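Local coordinates for nodulation protein S (PDB 3OFK) that probably methylates an amino group during Nod factor synthesis, using S-adenosyl-L-methionine as methyl donor, and is held here with the product S-adenosyl-L-homocysteine, at residues N54-G59 / D116-A121; H149-S154 / L199-N204. All blocks are in the same frame, centred on the assembly; numbering follows the deposited sequence.

Interaction 1 (N54-G59 / D116-A121); sequences NGLEIG and DLIVVA. With SAH (S-adenosyl-L-homocysteine), chain E.
I58 and I118 meet on one face of two parallel strands, the CD1 end of I58 resting on the CG2 branch of I118 at 3.7 Å, the two side chains running askew. In I118 the CG2 branch lies opposite the backbone N and the CG1 arm beside it (chi1 -60°), which sets CG2 against CD1 of I58 and CG1 next to CB of L56. V120 continues this apolar row, and I79 of strand 73-80 touches L56 and I58. E57, L117 and V119 point to the other face, where helices 33-46 and 64-69 pack on the valine and leucine; E57 OE1 is hydrogen-bonded to T66. Between the strands, L56 N donates to L117 O, V119 N to L56 O at 2.8 Å with an N-H...O angle of 171°, and I58 N to V119 O. At the start D116 folds its carboxylate back, so OD1 takes the backbone N of N54 on its syn side at 2.7 Å, while OD2 binds S53 N. At the other end the strands splay: a water bridges the gap, donating to I58 O and accepting from A121 N, its oxygen 2.8 Å from that N. Beyond it, the amino N of S-adenosyl-L-homocysteine donates to G59 O at 2.7 Å and to A121 O at 2.9 Å. A side chain on G59 would run into the ribose O4'. The C-terminal ends of these parallel strands form the cofactor site of Rossmann-like methyltransferases; here two main-chain carbonyls accept from the amino group, whose positive charge the nearby E57 carboxylate would probably favour.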
ATOM      1  N   ASN A  54      11.750  12.003  -0.357  1.00 41.70           N
ATOM      2  CA  ASN A  54      10.445  12.458   0.112  1.00 40.73           C
ATOM      3  C   ASN A  54       9.482  11.376  -0.217  1.00 38.19           C
ATOM      4  O   ASN A  54       9.027  11.292  -1.339  1.00 38.74           O
ATOM      5  CB  ASN A  54      10.058  13.762  -0.598  1.00 42.68           C
ATOM      6  CG  ASN A  54       8.908  14.469   0.078  1.00 43.53           C
ATOM      7  OD1 ASN A  54       8.711  14.338   1.282  1.00 41.61           O
ATOM      8  ND2 ASN A  54       8.154  15.255  -0.699  1.00 46.72           N
ATOM      9  N   GLY A  55       9.248  10.483   0.730  1.00 35.93           N
ATOM     10  CA  GLY A  55       8.470   9.279   0.456  1.00 34.81           C
ATOM     11  C   GLY A  55       7.021   9.409   0.939  1.00 34.55           C
ATOM     12  O   GLY A  55       6.749  10.158   1.887  1.00 33.70           O
ATOM     13  N   LEU A  56       6.110   8.687   0.277  1.00 34.24           N
ATOM     14  CA  LEU A  56       4.687   8.596   0.705  1.00 33.30           C
ATOM     15  C   LEU A  56       4.263   7.131   0.884  1.00 32.69           C
ATOM     16  O   LEU A  56       4.408   6.292  -0.024  1.00 34.06           O
ATOM     17  CB  LEU A  56       3.755   9.290  -0.289  1.00 32.82           C
ATOM     18  CG  LEU A  56       2.228   9.230  -0.011  1.00 29.25           C
ATOM     19  CD1 LEU A  56       1.840  10.030   1.230  1.00 26.80           C
ATOM     20  CD2 LEU A  56       1.398   9.689  -1.215  1.00 35.07           C
ATOM     21  N   GLU A  57       3.701   6.803   2.029  1.00 31.39           N
ATOM     22  CA  GLU A  57       3.156   5.471   2.215  1.00 30.17           C
ATOM     23  C   GLU A  57       1.660   5.633   2.336  1.00 30.55           C
ATOM     24  O   GLU A  57       1.200   6.484   3.144  1.00 28.83           O
ATOM     25  CB  GLU A  57       3.711   4.789   3.461  1.00 30.95           C
ATOM     26  CG  GLU A  57       3.222   3.311   3.562  1.00 30.86           C
ATOM     27  CD  GLU A  57       3.340   2.663   4.931  1.00 30.29           C
ATOM     28  OE1 GLU A  57       3.496   3.363   5.951  1.00 33.82           O
ATOM     29  OE2 GLU A  57       3.314   1.410   4.997  1.00 32.11           O
ATOM     30  N   ILE A  58       0.917   4.874   1.513  1.00 31.89           N
ATOM     31  CA  ILE A  58      -0.573   4.920   1.484  1.00 32.30           C
ATOM     32  C   ILE A  58      -1.130   3.649   2.094  1.00 32.99           C
ATOM     33  O   ILE A  58      -1.077   2.587   1.449  1.00 33.26           O
ATOM     34  CB  ILE A  58      -1.121   5.064   0.065  1.00 33.56           C
ATOM     35  CG1 ILE A  58      -0.716   6.414  -0.487  1.00 30.99           C
ATOM     36  CG2 ILE A  58      -2.692   4.929   0.044  1.00 33.81           C
ATOM     37  CD1 ILE A  58      -0.810   6.521  -2.023  1.00 33.88           C
ATOM     38  N   GLY A  59      -1.693   3.771   3.303  1.00 30.70           N
ATOM     39  CA  GLY A  59      -2.185   2.598   4.062  1.00 31.67           C
ATOM     40  C   GLY A  59      -1.081   1.942   4.898  1.00 31.26           C
ATOM     41  O   GLY A  59      -0.224   1.256   4.362  1.00 30.31           O
ATOM     42  N   ASP A 116       9.229  11.279  -4.435  1.00 45.28           N
ATOM     43  CA  ASP A 116      10.062  10.409  -5.288  1.00 45.71           C
ATOM     44  C   ASP A 116       9.840   8.900  -5.025  1.00 43.67           C
ATOM     45  O   ASP A 116      10.356   8.046  -5.769  1.00 44.05           O
ATOM     46  CB  ASP A 116      11.542  10.790  -5.209  1.00 49.15           C
ATOM     47  CG  ASP A 116      12.108  10.718  -3.805  1.00 49.83           C
ATOM     48  OD1 ASP A 116      11.366  10.968  -2.859  1.00 48.51           O
ATOM     49  OD2 ASP A 116      13.310  10.435  -3.649  1.00 54.30           O
ATOM     50  N   LEU A 117       9.091   8.566  -3.976  1.00 40.47           N
ATOM     51  CA  LEU A 117       8.597   7.204  -3.788  1.00 38.13           C
ATOM     52  C   LEU A 117       7.183   7.259  -3.241  1.00 37.16           C
ATOM     53  O   LEU A 117       6.932   7.959  -2.257  1.00 35.52           O
ATOM     54  CB  LEU A 117       9.441   6.412  -2.795  1.00 38.52           C
ATOM     55  CG  LEU A 117       9.011   4.955  -2.549  1.00 32.56           C
ATOM     56  CD1 LEU A 117       9.126   4.076  -3.817  1.00 36.99           C
ATOM     57  CD2 LEU A 117       9.911   4.412  -1.422  1.00 36.67           C
ATOM     58  N   ILE A 118       6.279   6.516  -3.878  1.00 36.65           N
ATOM     59  CA  ILE A 118       4.982   6.232  -3.314  1.00 35.26           C
ATOM     60  C   ILE A 118       4.818   4.736  -3.191  1.00 34.41           C
ATOM     61  O   ILE A 118       5.030   3.990  -4.149  1.00 33.07           O
ATOM     62  CB  ILE A 118       3.876   6.775  -4.201  1.00 35.75           C
ATOM     63  CG1 ILE A 118       4.029   8.288  -4.334  1.00 34.21           C
ATOM     64  CG2 ILE A 118       2.516   6.395  -3.628  1.00 35.86           C
ATOM     65  CD1 ILE A 118       3.027   8.917  -5.312  1.00 38.04           C
ATOM     66  N   VAL A 119       4.524   4.287  -1.984  1.00 33.30           N
ATOM     67  CA  VAL A 119       4.269   2.874  -1.747  1.00 34.30           C
ATOM     68  C   VAL A 119       2.735   2.754  -1.538  1.00 34.09           C
ATOM     69  O   VAL A 119       2.128   3.505  -0.768  1.00 33.90           O
ATOM     70  CB  VAL A 119       5.083   2.301  -0.548  1.00 34.41           C
ATOM     71  CG1 VAL A 119       4.795   0.821  -0.371  1.00 33.41           C
ATOM     72  CG2 VAL A 119       6.641   2.568  -0.710  1.00 32.28           C
ATOM     73  N   VAL A 120       2.128   1.836  -2.283  1.00 34.08           N
ATOM     74  CA  VAL A 120       0.691   1.584  -2.277  1.00 33.20           C
ATOM     75  C   VAL A 120       0.513   0.095  -2.369  1.00 33.37           C
ATOM     76  O   VAL A 120       0.470  -0.511  -3.457  1.00 35.99           O
ATOM     77  CB  VAL A 120      -0.027   2.384  -3.380  1.00 33.83           C
ATOM     78  CG1 VAL A 120       0.584   2.129  -4.758  1.00 34.28           C
ATOM     79  CG2 VAL A 120      -1.520   2.090  -3.393  1.00 31.84           C
ATOM     80  N   ALA A 121       0.435  -0.525  -1.199  1.00 33.36           N
ATOM     81  CA  ALA A 121       0.375  -1.984  -1.092  1.00 34.32           C
ATOM     82  C   ALA A 121      -0.869  -2.439  -0.323  1.00 32.83           C
ATOM     83  O   ALA A 121      -1.108  -1.986   0.782  1.00 31.74           O
ATOM     84  CB  ALA A 121       1.667  -2.516  -0.375  1.00 33.98           C
TER
HETATM   85  N   SAH E 217       0.513  -1.025   3.042  1.00 32.84           N
HETATM   86  CA  SAH E 217       0.646  -1.857   4.233  1.00 33.52           C
HETATM   87  CB  SAH E 217      -0.704  -1.974   4.935  1.00 32.17           C
HETATM   88  CG  SAH E 217      -1.842  -2.707   4.243  1.00 34.19           C
HETATM   89  SD  SAH E 217      -3.327  -2.971   5.274  1.00 34.45           S
HETATM   90  C   SAH E 217       1.223  -3.254   3.955  1.00 33.78           C
HETATM   91  O   SAH E 217       1.297  -3.699   2.808  1.00 33.87           O
HETATM   92  OXT SAH E 217       1.626  -3.957   4.881  1.00 32.80           O
HETATM   93  C5' SAH E 217      -4.336  -1.682   4.472  1.00 33.43           C
HETATM   94  C4' SAH E 217      -4.310  -0.283   5.056  1.00 35.23           C
HETATM   95  O4' SAH E 217      -4.950   0.601   4.137  1.00 32.34           O
HETATM   96  C3' SAH E 217      -5.037  -0.146   6.392  1.00 32.65           C
HETATM   97  O3' SAH E 217      -4.253   0.649   7.292  1.00 31.55           O
HETATM   98  C2' SAH E 217      -6.341   0.566   5.998  1.00 31.85           C
HETATM   99  O2' SAH E 217      -6.866   1.344   7.046  1.00 32.22           O
HETATM  100  C1' SAH E 217      -5.859   1.417   4.856  1.00 30.19           C
HETATM  101  N9  SAH E 217      -6.863   1.939   3.900  1.00 31.03           N
HETATM  102  C8  SAH E 217      -7.956   1.284   3.392  1.00 31.85           C
HETATM  103  N7  SAH E 217      -8.570   2.110   2.517  1.00 26.12           N
HETATM  104  C5  SAH E 217      -7.894   3.270   2.450  1.00 34.67           C
HETATM  105  C6  SAH E 217      -8.113   4.396   1.656  1.00 31.12           C
HETATM  106  N6  SAH E 217      -9.222   4.440   0.866  1.00 31.78           N
HETATM  107  N1  SAH E 217      -7.247   5.453   1.784  1.00 36.19           N
HETATM  108  C2  SAH E 217      -6.157   5.358   2.643  1.00 37.13           C
HETATM  109  N3  SAH E 217      -5.940   4.212   3.400  1.00 32.93           N
HETATM  110  C4  SAH E 217      -6.792   3.168   3.291  1.00 31.74           C
HETATM  111  O   HOH W   1       1.159   0.847   1.098  1.00 26.26           O

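Interaction 2 (H149-S154 / L199-N204)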
ATOM      1  N   HIS A 149       9.459   6.965  -8.392  1.00 47.18           N
ATOM      2  CA  HIS A 149       8.886   5.638  -8.608  1.00 45.29           C
ATOM      3  C   HIS A 149       7.672   5.395  -7.743  1.00 42.01           C
ATOM      4  O   HIS A 149       7.552   5.963  -6.648  1.00 41.56           O
ATOM      5  CB  HIS A 149       9.897   4.525  -8.327  1.00 46.07           C
ATOM      6  CG  HIS A 149      11.069   4.540  -9.257  1.00 48.09           C
ATOM      7  ND1 HIS A 149      12.128   5.406  -9.097  1.00 48.07           N
ATOM      8  CD2 HIS A 149      11.332   3.820 -10.372  1.00 51.48           C
ATOM      9  CE1 HIS A 149      13.009   5.198 -10.061  1.00 55.13           C
ATOM     10  NE2 HIS A 149      12.546   4.246 -10.852  1.00 55.37           N
ATOM     11  N   LEU A 150       6.802   4.523  -8.240  1.00 40.60           N
ATOM     12  CA  LEU A 150       5.632   4.086  -7.505  1.00 39.10           C
ATOM     13  C   LEU A 150       5.769   2.581  -7.357  1.00 39.42           C
ATOM     14  O   LEU A 150       6.034   1.892  -8.331  1.00 40.46           O
ATOM     15  CB  LEU A 150       4.361   4.480  -8.261  1.00 38.61           C
ATOM     16  CG  LEU A 150       3.005   4.120  -7.626  1.00 37.50           C
ATOM     17  CD1 LEU A 150       1.927   5.185  -7.978  1.00 32.70           C
ATOM     18  CD2 LEU A 150       2.564   2.698  -8.043  1.00 36.15           C
ATOM     19  N   VAL A 151       5.688   2.099  -6.129  1.00 39.08           N
ATOM     20  CA  VAL A 151       5.796   0.677  -5.828  1.00 40.16           C
ATOM     21  C   VAL A 151       4.430   0.212  -5.407  1.00 39.05           C
ATOM     22  O   VAL A 151       3.934   0.648  -4.380  1.00 39.94           O
ATOM     23  CB  VAL A 151       6.818   0.393  -4.706  1.00 40.40           C
ATOM     24  CG1 VAL A 151       6.640  -1.024  -4.178  1.00 39.26           C
ATOM     25  CG2 VAL A 151       8.198   0.575  -5.226  1.00 41.70           C
ATOM     26  N   PHE A 152       3.825  -0.654  -6.223  1.00 39.60           N
ATOM     27  CA  PHE A 152       2.472  -1.122  -6.017  1.00 39.47           C
ATOM     28  C   PHE A 152       2.499  -2.587  -5.712  1.00 39.66           C
ATOM     29  O   PHE A 152       3.302  -3.338  -6.272  1.00 40.38           O
ATOM     30  CB  PHE A 152       1.645  -0.893  -7.285  1.00 40.61           C
ATOM     31  CG  PHE A 152       0.355  -1.683  -7.327  1.00 44.38           C
ATOM     32  CD1 PHE A 152      -0.769  -1.286  -6.572  1.00 36.60           C
ATOM     33  CD2 PHE A 152       0.269  -2.837  -8.114  1.00 42.72           C
ATOM     34  CE1 PHE A 152      -1.958  -2.009  -6.639  1.00 33.96           C
ATOM     35  CE2 PHE A 152      -0.913  -3.577  -8.172  1.00 41.37           C
ATOM     36  CZ  PHE A 152      -2.032  -3.162  -7.419  1.00 38.77           C
ATOM     37  N   GLY A 153       1.632  -3.012  -4.811  1.00 38.24           N
ATOM     38  CA  GLY A 153       1.476  -4.442  -4.578  1.00 39.44           C
ATOM     39  C   GLY A 153       0.036  -4.764  -4.289  1.00 38.80           C
ATOM     40  O   GLY A 153      -0.647  -3.956  -3.687  1.00 37.17           O
ATOM     41  N   SER A 154      -0.417  -5.943  -4.692  1.00 37.94           N
ATOM     42  CA  SER A 154      -1.764  -6.355  -4.384  1.00 38.57           C
ATOM     43  C   SER A 154      -1.974  -7.869  -4.567  1.00 40.40           C
ATOM     44  O   SER A 154      -1.330  -8.509  -5.400  1.00 40.92           O
ATOM     45  CB  SER A 154      -2.741  -5.570  -5.253  1.00 37.78           C
ATOM     46  OG  SER A 154      -4.100  -5.987  -5.098  1.00 40.84           O
ATOM     47  N   LEU A 199       3.633  -7.665  -7.259  1.00 47.07           N
ATOM     48  CA  LEU A 199       4.190  -6.356  -7.005  1.00 46.27           C
ATOM     49  C   LEU A 199       4.836  -5.884  -8.277  1.00 46.52           C
ATOM     50  O   LEU A 199       5.407  -6.684  -9.030  1.00 49.26           O
ATOM     51  CB  LEU A 199       5.255  -6.396  -5.892  1.00 47.02           C
ATOM     52  CG  LEU A 199       4.963  -7.202  -4.625  1.00 50.75           C
ATOM     53  CD1 LEU A 199       6.005  -6.923  -3.517  1.00 57.84           C
ATOM     54  CD2 LEU A 199       3.600  -6.839  -4.145  1.00 59.74           C
ATOM     55  N   ALA A 200       4.744  -4.583  -8.510  1.00 44.94           N
ATOM     56  CA  ALA A 200       5.372  -3.939  -9.655  1.00 45.16           C
ATOM     57  C   ALA A 200       5.862  -2.547  -9.244  1.00 44.39           C
ATOM     58  O   ALA A 200       5.203  -1.821  -8.484  1.00 42.79           O
ATOM     59  CB  ALA A 200       4.389  -3.840 -10.831  1.00 44.53           C
ATOM     60  N   ARG A 201       7.029  -2.198  -9.762  1.00 46.18           N
ATOM     61  CA  ARG A 201       7.633  -0.910  -9.551  1.00 46.87           C
ATOM     62  C   ARG A 201       7.486  -0.135 -10.847  1.00 47.27           C
ATOM     63  O   ARG A 201       7.925  -0.594 -11.912  1.00 48.96           O
ATOM     64  CB  ARG A 201       9.103  -1.085  -9.161  1.00 47.70           C
ATOM     65  CG  ARG A 201       9.860   0.211  -8.862  1.00 51.87           C
ATOM     66  CD  ARG A 201      11.279  -0.126  -8.430  1.00 58.88           C
ATOM     67  NE  ARG A 201      12.076   1.042  -8.042  1.00 62.05           N
ATOM     68  CZ  ARG A 201      13.095   1.562  -8.737  1.00 67.14           C
ATOM     69  NH1 ARG A 201      13.490   1.027  -9.897  1.00 67.79           N
ATOM     70  NH2 ARG A 201      13.740   2.632  -8.255  1.00 66.41           N
ATOM     71  N   PHE A 202       6.868   1.039 -10.745  1.00 46.89           N
ATOM     72  CA  PHE A 202       6.640   1.906 -11.908  1.00 48.20           C
ATOM     73  C   PHE A 202       7.486   3.175 -11.833  1.00 50.38           C
ATOM     74  O   PHE A 202       7.788   3.666 -10.740  1.00 49.66           O
ATOM     75  CB  PHE A 202       5.160   2.265 -11.996  1.00 46.07           C
ATOM     76  CG  PHE A 202       4.267   1.088 -12.290  1.00 44.64           C
ATOM     77  CD1 PHE A 202       3.805   0.844 -13.591  1.00 38.77           C
ATOM     78  CD2 PHE A 202       3.853   0.245 -11.275  1.00 45.05           C
ATOM     79  CE1 PHE A 202       2.996  -0.223 -13.863  1.00 41.11           C
ATOM     80  CE2 PHE A 202       3.010  -0.832 -11.551  1.00 45.73           C
ATOM     81  CZ  PHE A 202       2.578  -1.057 -12.851  1.00 44.28           C
ATOM     82  N   ARG A 203       7.906   3.677 -12.991  1.00 53.53           N
ATOM     83  CA  ARG A 203       8.602   4.943 -13.074  1.00 56.70           C
ATOM     84  C   ARG A 203       7.729   5.971 -13.773  1.00 58.48           C
ATOM     85  O   ARG A 203       6.944   5.649 -14.667  1.00 57.25           O
ATOM     86  CB  ARG A 203       9.932   4.806 -13.836  1.00 60.02           C
ATOM     87  CG  ARG A 203      10.888   5.969 -13.579  1.00 65.54           C
ATOM     88  CD  ARG A 203      12.257   5.834 -14.286  1.00 77.56           C
ATOM     89  NE  ARG A 203      12.127   5.717 -15.738  1.00 85.88           N
ATOM     90  CZ  ARG A 203      12.168   4.573 -16.424  1.00 91.72           C
ATOM     91  NH1 ARG A 203      12.343   3.404 -15.802  1.00 93.14           N
ATOM     92  NH2 ARG A 203      12.033   4.596 -17.747  1.00 93.83           N
ATOM     93  N   ASN A 204       7.891   7.217 -13.358  1.00 61.58           N
ATOM     94  CA  ASN A 204       7.169   8.322 -13.935  1.00 64.86           C
ATOM     95  C   ASN A 204       7.930   8.776 -15.152  1.00 70.19           C
ATOM     96  O   ASN A 204       8.987   9.413 -15.000  1.00 72.33           O
ATOM     97  CB  ASN A 204       7.075   9.489 -12.939  1.00 64.90           C
ATOM     98  CG  ASN A 204       6.026  10.525 -13.332  1.00 65.12           C
ATOM     99  OD1 ASN A 204       5.084  10.227 -14.063  1.00 64.29           O
ATOM    100  ND2 ASN A 204       6.176  11.738 -12.817  1.00 64.85           N
TER
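H149 and R201 lie face to face on one side of an antiparallel strand pair, the guanidinium flat against the imidazole with centres 3.5 Å apart and planes only 12° from parallel. NH2 of R201 sits over the middle of the ring, 3.2 Å from CE1 of H149; with the N-H groups lying nearly parallel to the ring, this is stacking and not a hydrogen bond. The arginine chain is extended from CG to NE (chi1 -178°, chi2 177°), which lifts its head off the sheet face and slants it to the H149 ring, while its CG passes CG2 of V151. NH2 also donates to S49, fixing the rotation of the group. R203 adds its aliphatic part, CG lying 3.6 Å from NE2 of H149. Replacing H149 by an alanine would probably leave the R201 guanidinium without its flat partner and open a gap beside the R203 chain. F202 points to the opposite face with L150 and F152: its CD2 lies 4.3 Å from CD2 of L150, and helix 169-179 packs on both phenylalanines. The backbones join in two hydrogen-bonded pairs, L150 with F202, where F202 N reaches L150 O at 2.7 Å, and F152 with A200. At the far end CD2 of L199 lies against CA of G153 at 3.2 Å, where a CB would clash. Strand 196-203 is the one reversed strand, inserted between 148-155 and the outer 181-189 as in class I methyltransferase sheets; a positive guanidinium flat on the imidazole would probably disfavour a second charge on H149.

How the interactions relate
From the N terminus, the chain lays down strand 52-58, passes through helix 64-69, strand 73-80, helix 83-92 and strand 99-103, and returns at 115-121, where interaction 1 closes the loop. Helix 130-142 then leads to strand 148-155; helices 157-162 and 169-179 and strand 181-189 follow before 196-203 comes back to close interaction 2. The two loops stand in series, neither nesting nor crossing, the centres of the two contacts about 10 Å apart. Strands 115-121 and 148-155 are neighbours, bonded from I118 O to V151 N and D116 O to H149 N. Interaction 1 lies among the parallel, ligand-binding strands; interaction 2 joins them to the single reversed strand 196-203, beyond which 181-189 ends the sheet.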